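Long-range contacts in HNH nuclease domain-containing protein (Streptomyces coelicolor, PDB 5ZMO), which binds phosphorothioated DNA through the sulfur-binding domain described here, part of a longer type IV restriction endonuclease that probably cuts DNA with an HNH nuclease domain: residues 12-16 with 83-87; 28-33 with 77-81; 34-38 with 156-161; 50-54 with 106-110. One frame throughout, in Å; residues are numbered along the deposited sequence.

The four contacts tie a mostly helical sulfur-binding domain together. Helix 28-41 is shared by contacts 2 and 3, whose centres lie about 15 Å apart. Helix 70-83 enters contact 2 and runs into the loop of contact 1, about 9 Å away centre to centre. Along the chain contact 2 is nested inside the loop closed by contact 1, and contact 4 inside that closed by contact 3, while the other pairs interleave. Contact 4 joins helix 50-63 to helix 106-112 and meets contact 2 where Phe-78 packs on Trp-50 and Leu-109. Contacts 1, 2 and 4 lie beside the bound DNA, contact 1 within about 3 Å at its nearest atom; contact 3 packs helix 28-41 about 15 Å away.

Contact 1. Residues 12-16 with 83-87; sequences RVGDV and RDDLW
A Schellman motif ending helix 70-83 meets helix 9-14 and the residues after it, and Arg-12 reaches across to the turn while Leu-86 slides past it in the opposite direction. Asp-85, with positive phi, is the C-prime residue of the motif, and its carbonyl is turned to the arginine: NH2 of Arg-12 donates to Asp-85 O at 2.9 Å. The bond is bent, 135° at the hydrogen, and its acceptor lies out of the guanidinium plane. The same NH2 also forms a salt bridge with Asp-122, so an arginine suits this place, long enough to reach the turn and with several N-H donors to share between a carbonyl and a carboxylate. The bend at chi3 (-78°) swings the guanidinium to the turn, while CD packs 3.7 Å from Asp-85 CB.

Leu-86 supplies the apolar part with two branches. CD1 packs on Val-16 CG2 at 3.5 Å, and CD2 lies 4.0 Å from Val-13 CG2, so each methyl meets a different valine. A water within hydrogen-bonding distance of Arg-12 O (2.7 Å) and Asp-84 O (2.8 Å) bridges the two backbones. The whole is a helix C-terminus closed by a Schellman turn, with the hydrophobic residue after C-prime buried against a neighbouring helix.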
loop_
_atom_site.group_PDB
_atom_site.type_symbol
_atom_site.label_atom_id
_atom_site.label_comp_id
_atom_site.label_asym_id
_atom_site.label_seq_id
_atom_site.Cartn_x
_atom_site.Cartn_y
_atom_site.Cartn_z
ATOM N N ARG A 12 -13.740 -0.053 -2.083
ATOM C CA ARG A 12 -12.617 -0.924 -2.548
ATOM C C ARG A 12 -11.622 -1.228 -1.432
ATOM O O ARG A 12 -11.181 -2.352 -1.279
ATOM C CB ARG A 12 -12.004 -0.389 -3.828
ATOM C CG ARG A 12 -12.889 -0.676 -5.064
ATOM C CD ARG A 12 -12.405 -0.164 -6.387
ATOM N NE ARG A 12 -12.675 1.300 -6.519
ATOM C CZ ARG A 12 -11.784 2.269 -6.451
ATOM N NH1 ARG A 12 -12.174 3.563 -6.626
ATOM N NH2 ARG A 12 -10.485 2.024 -6.308
ATOM N N VAL A 13 -11.250 -0.219 -0.668
ATOM C CA VAL A 13 -10.369 -0.386 0.477
ATOM C C VAL A 13 -11.014 -1.306 1.512
ATOM O O VAL A 13 -10.368 -2.202 2.024
ATOM C CB VAL A 13 -10.030 0.968 1.140
ATOM C CG1 VAL A 13 -9.382 0.739 2.513
ATOM C CG2 VAL A 13 -9.158 1.786 0.210
ATOM N N GLY A 14 -12.315 -1.148 1.780
ATOM C CA GLY A 14 -13.003 -2.011 2.763
ATOM C C GLY A 14 -13.187 -3.472 2.291
ATOM O O GLY A 14 -13.347 -4.368 3.128
ATOM N N ASP A 15 -13.173 -3.702 0.986
ATOM C CA ASP A 15 -13.180 -5.083 0.416
ATOM C C ASP A 15 -11.828 -5.790 0.488
ATOM O O ASP A 15 -11.734 -6.954 0.101
ATOM C CB ASP A 15 -13.604 -5.071 -1.060
ATOM C CG ASP A 15 -15.088 -4.720 -1.270
ATOM O OD1 ASP A 15 -15.882 -4.707 -0.300
ATOM O OD2 ASP A 15 -15.433 -4.421 -2.443
ATOM N N VAL A 16 -10.767 -5.100 0.880
ATOM C CA VAL A 16 -9.492 -5.763 1.128
ATOM C C VAL A 16 -9.638 -6.504 2.464
ATOM O O VAL A 16 -9.712 -5.847 3.536
ATOM C CB VAL A 16 -8.289 -4.794 1.179
ATOM C CG1 VAL A 16 -7.010 -5.564 1.558
ATOM C CG2 VAL A 16 -8.087 -4.129 -0.156
ATOM N N ARG A 83 -5.025 -6.408 -8.467
ATOM C CA ARG A 83 -6.238 -7.267 -8.443
ATOM C C ARG A 83 -7.393 -6.738 -7.593
ATOM O O ARG A 83 -8.565 -6.978 -7.911
ATOM C CB ARG A 83 -5.916 -8.722 -8.029
ATOM C CG ARG A 83 -6.130 -9.787 -9.096
ATOM C CD ARG A 83 -6.447 -11.179 -8.521
ATOM N NE ARG A 83 -6.661 -12.164 -9.597
ATOM C CZ ARG A 83 -5.690 -12.742 -10.323
ATOM N NH1 ARG A 83 -6.015 -13.612 -11.285
ATOM N NH2 ARG A 83 -4.396 -12.466 -10.103
ATOM N N ASP A 84 -7.085 -5.990 -6.517
ATOM C CA ASP A 84 -8.096 -5.346 -5.698
ATOM C C ASP A 84 -8.632 -4.003 -6.262
ATOM O O ASP A 84 -9.410 -3.342 -5.568
ATOM C CB ASP A 84 -7.526 -5.048 -4.297
ATOM C CG ASP A 84 -7.229 -6.294 -3.505
ATOM O OD1 ASP A 84 -8.130 -7.160 -3.349
ATOM O OD2 ASP A 84 -6.103 -6.378 -2.982
ATOM N N ASP A 85 -8.262 -3.654 -7.479
ATOM C CA ASP A 85 -8.708 -2.437 -8.187
ATOM C C ASP A 85 -8.263 -1.201 -7.439
ATOM O O ASP A 85 -8.963 -0.192 -7.498
ATOM C CB ASP A 85 -10.239 -2.397 -8.402
ATOM C CG ASP A 85 -10.746 -3.595 -9.198
ATOM O OD1 ASP A 85 -9.996 -4.058 -10.092
ATOM O OD2 ASP A 85 -11.866 -4.083 -8.918
ATOM N N LEU A 86 -7.118 -1.282 -6.764
ATOM C CA LEU A 86 -6.599 -0.156 -5.947
ATOM C C LEU A 86 -5.239 0.333 -6.362
ATOM O O LEU A 86 -4.639 1.216 -5.701
ATOM C CB LEU A 86 -6.584 -0.620 -4.492
ATOM C CG LEU A 86 -7.929 -0.685 -3.815
ATOM C CD1 LEU A 86 -7.888 -1.522 -2.534
ATOM C CD2 LEU A 86 -8.370 0.777 -3.542
ATOM N N TRP A 87 -4.702 -0.209 -7.443
ATOM C CA TRP A 87 -3.293 -0.026 -7.737
ATOM C C TRP A 87 -2.965 -0.213 -9.205
ATOM O O TRP A 87 -3.634 -0.995 -9.866
ATOM C CB TRP A 87 -2.495 -0.967 -6.855
ATOM C CG TRP A 87 -1.070 -0.714 -6.621
ATOM C CD1 TRP A 87 -0.029 -1.488 -7.094
ATOM C CD2 TRP A 87 -0.465 0.263 -5.779
ATOM N NE1 TRP A 87 1.152 -1.031 -6.640
ATOM C CE2 TRP A 87 0.929 0.015 -5.782
ATOM C CE3 TRP A 87 -0.962 1.315 -4.978
ATOM C CZ2 TRP A 87 1.837 0.794 -5.080
ATOM C CZ3 TRP A 87 -0.068 2.056 -4.241
ATOM C CH2 TRP A 87 1.339 1.787 -4.282
HETATM O O HOH W 1 -10.924 -4.106 -3.278
HETATM O O HOH W 2 -10.487 -6.654 -2.799
#

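Contact 2. Residues 28-33 with 77-81; sequences HRPVLL and PFWAL. With nucleotides of chain B.
Leu-81 packs on Arg-29, Leu-32 and Leu-33 of helix 28-41 where segments 28-33 and 77-81 cross at -90°, their axes 9.4 Å apart. Its CD1 lies 3.5 Å from Arg-29 CG, and its CD2 meets Leu-32 CD2 at 3.5 Å. Leu-32 CG stands anti to its own nitrogen (chi1 -172°), which carries the branched end toward the second helix, where CD2 also lies 3.8 Å from Pro-77 CB. The aliphatic stem of Arg-29 runs past Leu-81 in the opposite direction and touches Pro-77 CB with its CG at 3.6 Å. The compact ring of Pro-77 fits close to the backbone: its CG lies 3.6 Å from His-28 O, and its CD sits at the edge of the His-28 ring.

The polar part is the guanidinium of Arg-29, which beyond the bend at chi3 forms a salt bridge with Asp-84 and donates from NH1 to a DNA phosphate. Replacing the arginine with an alanine would probably deprive Asp-84 and that phosphate of this positive partner and open a gap beside Leu-81 CD1.

DNA adds van der Waals contacts: C5' of DG3 of chain B lies over one guanidinium face, and Ala-80 CB, small enough for a close approach, is 3.6 Å from O5' of that nucleotide. Pro-77 and Ala-80 also pack on a modified nucleotide, consistent with phosphorothioate recognition. The chemistry implies an apolar helix crossing from which one arginine, held by Asp-84, reaches a DNA phosphate.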
loop_
_atom_site.group_PDB
_atom_site.type_symbol
_atom_site.label_atom_id
_atom_site.label_comp_id
_atom_site.label_asym_id
_atom_site.label_seq_id
_atom_site.Cartn_x
_atom_site.Cartn_y
_atom_site.Cartn_z
ATOM N N HIS A 28 0.246 -6.684 5.041
ATOM C CA HIS A 28 0.990 -6.205 3.839
ATOM C C HIS A 28 0.207 -5.165 3.046
ATOM O O HIS A 28 0.673 -4.054 2.806
ATOM C CB HIS A 28 1.374 -7.332 2.954
ATOM C CG HIS A 28 2.222 -8.369 3.621
ATOM N ND1 HIS A 28 1.765 -9.115 4.689
ATOM C CD2 HIS A 28 3.456 -8.829 3.349
ATOM C CE1 HIS A 28 2.714 -9.938 5.083
ATOM N NE2 HIS A 28 3.742 -9.812 4.272
ATOM N N ARG A 29 -1.055 -5.498 2.698
ATOM C CA ARG A 29 -1.901 -4.582 1.941
ATOM C C ARG A 29 -2.291 -3.362 2.725
ATOM O O ARG A 29 -2.202 -2.261 2.172
ATOM C CB ARG A 29 -3.070 -5.336 1.261
ATOM C CG ARG A 29 -2.593 -6.017 -0.017
ATOM C CD ARG A 29 -3.755 -6.797 -0.646
ATOM N NE ARG A 29 -3.988 -8.055 0.026
ATOM C CZ ARG A 29 -5.131 -8.774 -0.106
ATOM N NH1 ARG A 29 -5.289 -9.906 0.558
ATOM N NH2 ARG A 29 -6.136 -8.331 -0.852
ATOM N N PRO A 30 -2.744 -3.517 4.000
ATOM C CA PRO A 30 -3.010 -2.392 4.837
ATOM C C PRO A 30 -1.842 -1.420 4.984
ATOM O O PRO A 30 -2.079 -0.173 4.893
ATOM C CB PRO A 30 -3.412 -3.030 6.190
ATOM C CG PRO A 30 -4.109 -4.323 5.713
ATOM C CD PRO A 30 -3.279 -4.765 4.594
ATOM N N VAL A 31 -0.656 -1.955 5.122
ATOM C CA VAL A 31 0.541 -1.061 5.263
ATOM C C VAL A 31 0.803 -0.289 3.938
ATOM O O VAL A 31 1.002 0.909 3.946
ATOM C CB VAL A 31 1.769 -1.839 5.717
ATOM C CG1 VAL A 31 3.085 -1.071 5.495
ATOM C CG2 VAL A 31 1.615 -2.250 7.159
ATOM N N LEU A 32 0.824 -0.957 2.808
ATOM C CA LEU A 32 1.036 -0.260 1.554
ATOM C C LEU A 32 -0.033 0.750 1.238
ATOM O O LEU A 32 0.301 1.934 0.798
ATOM C CB LEU A 32 1.258 -1.259 0.420
ATOM C CG LEU A 32 1.688 -0.629 -0.896
ATOM C CD1 LEU A 32 2.925 0.183 -0.785
ATOM C CD2 LEU A 32 1.873 -1.737 -1.928
ATOM N N LEU A 33 -1.313 0.386 1.488
ATOM C CA LEU A 33 -2.399 1.372 1.297
ATOM C C LEU A 33 -2.244 2.584 2.201
ATOM O O LEU A 33 -2.421 3.720 1.742
ATOM C CB LEU A 33 -3.806 0.796 1.521
ATOM C CG LEU A 33 -4.183 -0.160 0.401
ATOM C CD1 LEU A 33 -5.351 -1.036 0.844
ATOM C CD2 LEU A 33 -4.510 0.551 -0.849
ATOM N N PRO A 77 2.090 -7.020 -1.770
ATOM C CA PRO A 77 0.971 -6.041 -2.009
ATOM C C PRO A 77 1.245 -5.137 -3.209
ATOM O O PRO A 77 0.307 -4.669 -3.830
ATOM C CB PRO A 77 0.895 -5.234 -0.703
ATOM C CG PRO A 77 2.282 -5.366 -0.134
ATOM C CD PRO A 77 2.759 -6.786 -0.478
ATOM N N PHE A 78 2.514 -4.892 -3.518
ATOM C CA PHE A 78 2.922 -4.061 -4.662
ATOM C C PHE A 78 2.322 -4.571 -5.943
ATOM O O PHE A 78 2.008 -3.796 -6.836
ATOM C CB PHE A 78 4.428 -3.988 -4.740
ATOM C CG PHE A 78 4.952 -3.038 -5.748
ATOM C CD1 PHE A 78 5.095 -1.692 -5.426
ATOM C CD2 PHE A 78 5.296 -3.472 -7.015
ATOM C CE1 PHE A 78 5.629 -0.811 -6.356
ATOM C CE2 PHE A 78 5.800 -2.611 -7.942
ATOM C CZ PHE A 78 5.953 -1.245 -7.615
ATOM N N TRP A 79 2.169 -5.882 -6.015
ATOM C CA TRP A 79 1.443 -6.531 -7.118
ATOM C C TRP A 79 0.008 -6.875 -6.869
ATOM O O TRP A 79 -0.860 -6.584 -7.702
ATOM C CB TRP A 79 2.195 -7.842 -7.448
ATOM C CG TRP A 79 1.667 -8.545 -8.715
ATOM C CD1 TRP A 79 0.988 -9.739 -8.743
ATOM C CD2 TRP A 79 1.898 -8.187 -10.063
ATOM N NE1 TRP A 79 0.683 -10.064 -10.032
ATOM C CE2 TRP A 79 1.271 -9.181 -10.871
ATOM C CE3 TRP A 79 2.535 -7.130 -10.685
ATOM C CZ2 TRP A 79 1.269 -9.118 -12.239
ATOM C CZ3 TRP A 79 2.536 -7.079 -12.075
ATOM C CH2 TRP A 79 1.910 -8.069 -12.817
ATOM N N ALA A 80 -0.306 -7.399 -5.693
ATOM C CA ALA A 80 -1.641 -7.907 -5.373
ATOM C C ALA A 80 -2.706 -6.852 -5.307
ATOM O O ALA A 80 -3.852 -7.132 -5.593
ATOM C CB ALA A 80 -1.644 -8.675 -4.093
ATOM N N LEU A 81 -2.349 -5.633 -4.908
ATOM C CA LEU A 81 -3.320 -4.549 -4.953
ATOM C C LEU A 81 -3.916 -4.219 -6.365
ATOM O O LEU A 81 -5.022 -3.622 -6.484
ATOM C CB LEU A 81 -2.702 -3.296 -4.357
ATOM C CG LEU A 81 -2.832 -2.845 -2.902
ATOM C CD1 LEU A 81 -3.929 -3.417 -2.023
ATOM C CD2 LEU A 81 -1.598 -2.409 -2.219
ATOM P P DG B 3 -3.733 -12.373 -5.146
ATOM O OP1 DG B 3 -4.931 -11.554 -5.396
ATOM O OP2 DG B 3 -2.669 -12.458 -6.145
ATOM O "O5'" DG B 3 -3.178 -11.885 -3.743
ATOM C "C5'" DG B 3 -4.028 -11.792 -2.553
ATOM C "C4'" DG B 3 -3.260 -12.332 -1.365
ATOM O "O4'" DG B 3 -3.163 -13.778 -1.458
ATOM C "C3'" DG B 3 -1.803 -11.851 -1.276
ATOM O "O3'" DG B 3 -1.424 -11.885 0.102
ATOM C "C2'" DG B 3 -1.030 -12.975 -1.940
ATOM C "C1'" DG B 3 -1.777 -14.170 -1.399
ATOM N N9 DG B 3 -1.627 -15.414 -2.154
ATOM C C8 DG B 3 -1.448 -15.561 -3.505
ATOM N N7 DG B 3 -1.413 -16.818 -3.881
ATOM C C5 DG B 3 -1.588 -17.535 -2.709
ATOM C C6 DG B 3 -1.598 -18.942 -2.482
ATOM O O6 DG B 3 -1.519 -19.851 -3.316
ATOM N N1 DG B 3 -1.799 -19.243 -1.141
ATOM C C2 DG B 3 -1.905 -18.311 -0.130
ATOM N N2 DG B 3 -2.133 -18.789 1.101
ATOM N N3 DG B 3 -1.911 -17.003 -0.333
ATOM C C4 DG B 3 -1.729 -16.690 -1.633
#

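Contact 3. Residues 34-38 with 156-161; sequences LWAIG and FGLHEL
Phe-156, Leu-34 and Leu-158 carry this contact between helix 28-41 and the chain just after helix 152-155. The Phe-156 ring presents its CD2 side to the helix: CD2 lies 3.7 Å from Leu-34 CB, and the backbone N of Trp-35 sits in the ring plane at its edge, 3.6 Å from CD2. Were Phe-156 a serine, the ring's contacts with Leu-34 CB and Trp-35 would probably be lost and a gap opened beside them.

Leu-158 and Leu-34 cross at about a right angle, CD1 of Leu-158 meeting CD2 of Leu-34 at 3.9 Å. With its CG beside the backbone N (chi1 -60°), Leu-158 turns its other methyl, CD2, to Gly-38 CA at 3.7 Å. One water links Gly-38 O to Gly-157 O.

Glycine suits position 38 because a CB would collide with Phe-156 O, which instead receives a CA-H...O contact from Gly-38 CA (3.5 Å). The positive phi of Gly-157 (70°) suits glycine too, and helix 28-41 thus closely approaches, at Gly-38, the Schellman end of helix 152-155.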
loop_
_atom_site.group_PDB
_atom_site.type_symbol
_atom_site.label_atom_id
_atom_site.label_comp_id
_atom_site.label_asym_id
_atom_site.label_seq_id
_atom_site.Cartn_x
_atom_site.Cartn_y
_atom_site.Cartn_z
ATOM N N LEU A 34 -2.027 2.362 3.495
ATOM C CA LEU A 34 -1.807 3.550 4.399
ATOM C C LEU A 34 -0.657 4.461 3.970
ATOM O O LEU A 34 -0.761 5.716 4.006
ATOM C CB LEU A 34 -1.611 3.071 5.834
ATOM C CG LEU A 34 -2.833 2.688 6.652
ATOM C CD1 LEU A 34 -2.390 2.067 7.971
ATOM C CD2 LEU A 34 -3.648 3.919 6.946
ATOM N N TRP A 35 0.419 3.856 3.504
ATOM C CA TRP A 35 1.587 4.591 3.046
ATOM C C TRP A 35 1.182 5.387 1.832
ATOM O O TRP A 35 1.483 6.598 1.735
ATOM C CB TRP A 35 2.749 3.673 2.752
ATOM C CG TRP A 35 3.917 4.377 2.201
ATOM C CD1 TRP A 35 4.873 5.100 2.894
ATOM C CD2 TRP A 35 4.281 4.474 0.814
ATOM N NE1 TRP A 35 5.782 5.617 2.033
ATOM C CE2 TRP A 35 5.452 5.276 0.754
ATOM C CE3 TRP A 35 3.717 3.994 -0.380
ATOM C CZ2 TRP A 35 6.084 5.564 -0.440
ATOM C CZ3 TRP A 35 4.367 4.286 -1.585
ATOM C CH2 TRP A 35 5.511 5.077 -1.593
ATOM N N ALA A 36 0.504 4.716 0.889
ATOM C CA ALA A 36 0.079 5.427 -0.355
ATOM C C ALA A 36 -0.891 6.608 -0.101
ATOM O O ALA A 36 -0.832 7.639 -0.769
ATOM C CB ALA A 36 -0.533 4.464 -1.339
ATOM N N ILE A 37 -1.752 6.492 0.922
ATOM C CA ILE A 37 -2.655 7.588 1.269
ATOM C C ILE A 37 -1.834 8.728 1.797
ATOM O O ILE A 37 -2.062 9.918 1.461
ATOM C CB ILE A 37 -3.773 7.144 2.233
ATOM C CG1 ILE A 37 -4.729 6.183 1.528
ATOM C CG2 ILE A 37 -4.502 8.374 2.761
ATOM C CD1 ILE A 37 -5.579 5.348 2.488
ATOM N N GLY A 38 -0.913 8.416 2.697
ATOM C CA GLY A 38 0.036 9.453 3.195
ATOM C C GLY A 38 0.838 10.137 2.096
ATOM O O GLY A 38 1.007 11.403 2.087
ATOM N N PHE A 156 3.845 7.181 8.824
ATOM C CA PHE A 156 3.031 7.071 7.598
ATOM C C PHE A 156 2.645 8.429 6.983
ATOM O O PHE A 156 1.965 8.468 5.984
ATOM C CB PHE A 156 1.785 6.229 7.854
ATOM C CG PHE A 156 2.057 4.764 7.900
ATOM C CD1 PHE A 156 2.567 4.184 9.037
ATOM C CD2 PHE A 156 1.894 3.951 6.768
ATOM C CE1 PHE A 156 2.832 2.835 9.099
ATOM C CE2 PHE A 156 2.171 2.595 6.837
ATOM C CZ PHE A 156 2.657 2.032 7.983
ATOM N N GLY A 157 3.040 9.553 7.589
ATOM C CA GLY A 157 2.642 10.860 7.152
ATOM C C GLY A 157 1.205 11.271 7.336
ATOM O O GLY A 157 0.674 12.007 6.548
ATOM N N LEU A 158 0.552 10.766 8.385
ATOM C CA LEU A 158 -0.850 10.927 8.574
ATOM C C LEU A 158 -1.175 11.717 9.861
ATOM O O LEU A 158 -2.330 11.856 10.202
ATOM C CB LEU A 158 -1.476 9.541 8.656
ATOM C CG LEU A 158 -1.296 8.638 7.426
ATOM C CD1 LEU A 158 -1.867 7.291 7.775
ATOM C CD2 LEU A 158 -2.039 9.167 6.246
ATOM N N HIS A 159 -0.163 12.224 10.548
ATOM C CA HIS A 159 -0.389 12.938 11.812
ATOM C C HIS A 159 -1.275 14.199 11.644
ATOM O O HIS A 159 -2.280 14.388 12.346
ATOM C CB HIS A 159 0.935 13.303 12.468
ATOM C CG HIS A 159 0.775 13.880 13.848
ATOM N ND1 HIS A 159 0.756 13.095 14.984
ATOM C CD2 HIS A 159 0.597 15.153 14.266
ATOM C CE1 HIS A 159 0.603 13.869 16.045
ATOM N NE2 HIS A 159 0.495 15.121 15.635
ATOM N N GLU A 160 -0.928 15.045 10.694
ATOM C CA GLU A 160 -1.724 16.268 10.439
ATOM C C GLU A 160 -3.123 15.889 9.901
ATOM O O GLU A 160 -4.148 16.418 10.360
ATOM C CB GLU A 160 -0.958 17.216 9.494
ATOM C CG GLU A 160 0.151 18.041 10.188
ATOM C CD GLU A 160 1.207 17.211 10.951
ATOM O OE1 GLU A 160 1.844 16.315 10.337
ATOM O OE2 GLU A 160 1.414 17.444 12.171
ATOM N N LEU A 161 -3.171 14.906 8.995
ATOM C CA LEU A 161 -4.417 14.475 8.393
ATOM C C LEU A 161 -5.412 14.060 9.453
ATOM O O LEU A 161 -6.554 14.493 9.400
ATOM C CB LEU A 161 -4.186 13.329 7.380
ATOM C CG LEU A 161 -5.408 12.709 6.689
ATOM C CD1 LEU A 161 -5.966 13.651 5.640
ATOM C CD2 LEU A 161 -5.051 11.384 6.027
HETATM O O HOH W 3 3.252 8.074 3.446
HETATM O O HOH W 4 1.538 12.918 4.341
#

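Contact 4. Residues 50-54 with 106-110; sequences WSTTR and LESLN. With nucleotides of chain C.
Trp-50 lays one face of its indole against Leu-109, whose CD1 sits 3.9 Å from the centroid of the six-membered ring, only 7° off the normal: a CH-pi contact at the join of helices 50-63 and 106-112. Segments 50-54 and 106-110 run at 112° to each other. Arg-54 CB, in the same helix as the indole, lies over the border of the opposite face, while Phe-78 meets the ring edge-to-face. Leu-106 adds its CD1 at 3.6 Å from Trp-50 CZ2.

The start of helix 106-112 also holds the DNA. The first turn's backbone nitrogens donate to one phosphate of DC2 of chain C, Leu-106 N to OP2 at 3.0 Å and Glu-107 N to OP1 at 3.2 Å, and the helix dipole would probably strengthen this grip.

Asn-110 suits this exposed edge of the contact because its amide oxygen can accept from two donors. Arg-54, bent at chi3 (73°), brings NH1 to OD1 of Asn-110 in a weak bond of 3.0 Å, whereas Trp-50 NE1 donates to that OD1 almost straight and within the indole plane, at 2.8 Å.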
loop_
_atom_site.group_PDB
_atom_site.type_symbol
_atom_site.label_atom_id
_atom_site.label_comp_id
_atom_site.label_asym_id
_atom_site.label_seq_id
_atom_site.Cartn_x
_atom_site.Cartn_y
_atom_site.Cartn_z
ATOM N N TRP A 50 9.306 1.084 -8.069
ATOM C CA TRP A 50 9.528 0.003 -7.113
ATOM C C TRP A 50 10.656 0.258 -6.107
ATOM O O TRP A 50 10.465 0.049 -4.894
ATOM C CB TRP A 50 9.765 -1.313 -7.840
ATOM C CG TRP A 50 10.433 -2.348 -7.092
ATOM C CD1 TRP A 50 11.724 -2.835 -7.275
ATOM C CD2 TRP A 50 9.925 -3.034 -5.924
ATOM N NE1 TRP A 50 12.004 -3.780 -6.348
ATOM C CE2 TRP A 50 10.912 -3.958 -5.528
ATOM C CE3 TRP A 50 8.696 -3.016 -5.252
ATOM C CZ2 TRP A 50 10.743 -4.812 -4.439
ATOM C CZ3 TRP A 50 8.535 -3.860 -4.103
ATOM C CH2 TRP A 50 9.562 -4.744 -3.729
ATOM N N SER A 51 11.828 0.668 -6.588
ATOM C CA SER A 51 12.961 0.868 -5.722
ATOM C C SER A 51 12.678 1.923 -4.627
ATOM O O SER A 51 12.950 1.693 -3.413
ATOM C CB SER A 51 14.202 1.188 -6.565
ATOM O OG SER A 51 13.982 2.407 -7.289
ATOM N N THR A 52 12.028 3.030 -4.998
ATOM C CA THR A 52 11.717 4.056 -4.010
ATOM C C THR A 52 10.678 3.538 -3.015
ATOM O O THR A 52 10.774 3.788 -1.834
ATOM C CB THR A 52 11.067 5.253 -4.697
ATOM O OG1 THR A 52 11.936 5.650 -5.745
ATOM C CG2 THR A 52 10.835 6.371 -3.704
ATOM N N THR A 53 9.747 2.756 -3.524
ATOM C CA THR A 53 8.589 2.330 -2.737
ATOM C C THR A 53 9.108 1.267 -1.754
ATOM O O THR A 53 8.770 1.306 -0.580
ATOM C CB THR A 53 7.467 1.739 -3.622
ATOM O OG1 THR A 53 7.010 2.747 -4.527
ATOM C CG2 THR A 53 6.309 1.235 -2.781
ATOM N N ARG A 54 9.856 0.298 -2.270
ATOM C CA ARG A 54 10.530 -0.736 -1.470
ATOM C C ARG A 54 11.303 -0.113 -0.332
ATOM O O ARG A 54 11.120 -0.483 0.830
ATOM C CB ARG A 54 11.422 -1.579 -2.321
ATOM C CG ARG A 54 12.360 -2.514 -1.597
ATOM C CD ARG A 54 13.455 -2.914 -2.564
ATOM N NE ARG A 54 14.372 -1.760 -2.776
ATOM C CZ ARG A 54 15.257 -1.676 -3.765
ATOM N NH1 ARG A 54 15.345 -2.622 -4.702
ATOM N NH2 ARG A 54 15.996 -0.576 -3.873
ATOM N N LEU A 106 11.161 -11.142 -7.770
ATOM C CA LEU A 106 11.900 -10.018 -7.211
ATOM C C LEU A 106 13.009 -9.577 -8.170
ATOM O O LEU A 106 13.296 -8.379 -8.294
ATOM C CB LEU A 106 12.491 -10.353 -5.843
ATOM C CG LEU A 106 13.225 -9.223 -5.126
ATOM C CD1 LEU A 106 12.260 -8.078 -4.935
ATOM C CD2 LEU A 106 13.627 -9.614 -3.720
ATOM N N GLU A 107 13.634 -10.539 -8.864
ATOM C CA GLU A 107 14.711 -10.170 -9.802
ATOM C C GLU A 107 14.222 -9.234 -10.944
ATOM O O GLU A 107 14.908 -8.243 -11.307
ATOM C CB GLU A 107 15.342 -11.414 -10.387
ATOM C CG GLU A 107 16.291 -11.163 -11.563
ATOM C CD GLU A 107 16.553 -12.435 -12.331
ATOM O OE1 GLU A 107 15.929 -12.635 -13.405
ATOM O OE2 GLU A 107 17.354 -13.253 -11.831
ATOM N N SER A 108 13.034 -9.538 -11.484
ATOM C CA SER A 108 12.439 -8.739 -12.577
ATOM C C SER A 108 11.891 -7.422 -12.069
ATOM O O SER A 108 11.950 -6.439 -12.798
ATOM C CB SER A 108 11.387 -9.497 -13.404
ATOM O OG SER A 108 10.086 -9.705 -12.785
ATOM N N LEU A 109 11.379 -7.383 -10.833
ATOM C CA LEU A 109 11.012 -6.062 -10.202
ATOM C C LEU A 109 12.223 -5.185 -10.071
ATOM O O LEU A 109 12.176 -3.954 -10.345
ATOM C CB LEU A 109 10.354 -6.228 -8.799
ATOM C CG LEU A 109 8.927 -6.618 -8.620
ATOM C CD1 LEU A 109 8.633 -6.834 -7.148
ATOM C CD2 LEU A 109 7.998 -5.557 -9.199
ATOM N N ASN A 110 13.337 -5.771 -9.609
ATOM C CA ASN A 110 14.540 -4.966 -9.413
ATOM C C ASN A 110 15.082 -4.491 -10.761
ATOM O O ASN A 110 15.488 -3.337 -10.904
ATOM C CB ASN A 110 15.612 -5.743 -8.589
ATOM C CG ASN A 110 15.329 -5.746 -7.053
ATOM O OD1 ASN A 110 14.579 -4.927 -6.479
ATOM N ND2 ASN A 110 15.962 -6.668 -6.381
ATOM P P DC C 2 12.553 -14.439 -7.098
ATOM O OP1 DC C 2 13.573 -13.468 -7.621
ATOM O OP2 DC C 2 11.238 -13.920 -6.773
ATOM O "O5'" DC C 2 12.428 -15.823 -7.919
ATOM C "C5'" DC C 2 13.602 -16.558 -8.408
ATOM C "C4'" DC C 2 13.374 -18.030 -8.721
ATOM O "O4'" DC C 2 13.579 -18.907 -7.578
ATOM C "C3'" DC C 2 12.041 -18.467 -9.318
ATOM O "O3'" DC C 2 12.224 -19.591 -10.188
ATOM C "C2'" DC C 2 11.291 -19.041 -8.129
ATOM C "C1'" DC C 2 12.384 -19.654 -7.270
ATOM N N1 DC C 2 12.151 -19.503 -5.819
ATOM C C2 DC C 2 12.055 -20.619 -4.966
ATOM O O2 DC C 2 12.047 -21.770 -5.457
ATOM N N3 DC C 2 11.939 -20.412 -3.629
ATOM C C4 DC C 2 11.972 -19.164 -3.139
ATOM N N4 DC C 2 11.849 -18.994 -1.825
ATOM C C5 DC C 2 12.068 -18.025 -3.985
ATOM C C6 DC C 2 12.169 -18.237 -5.300
#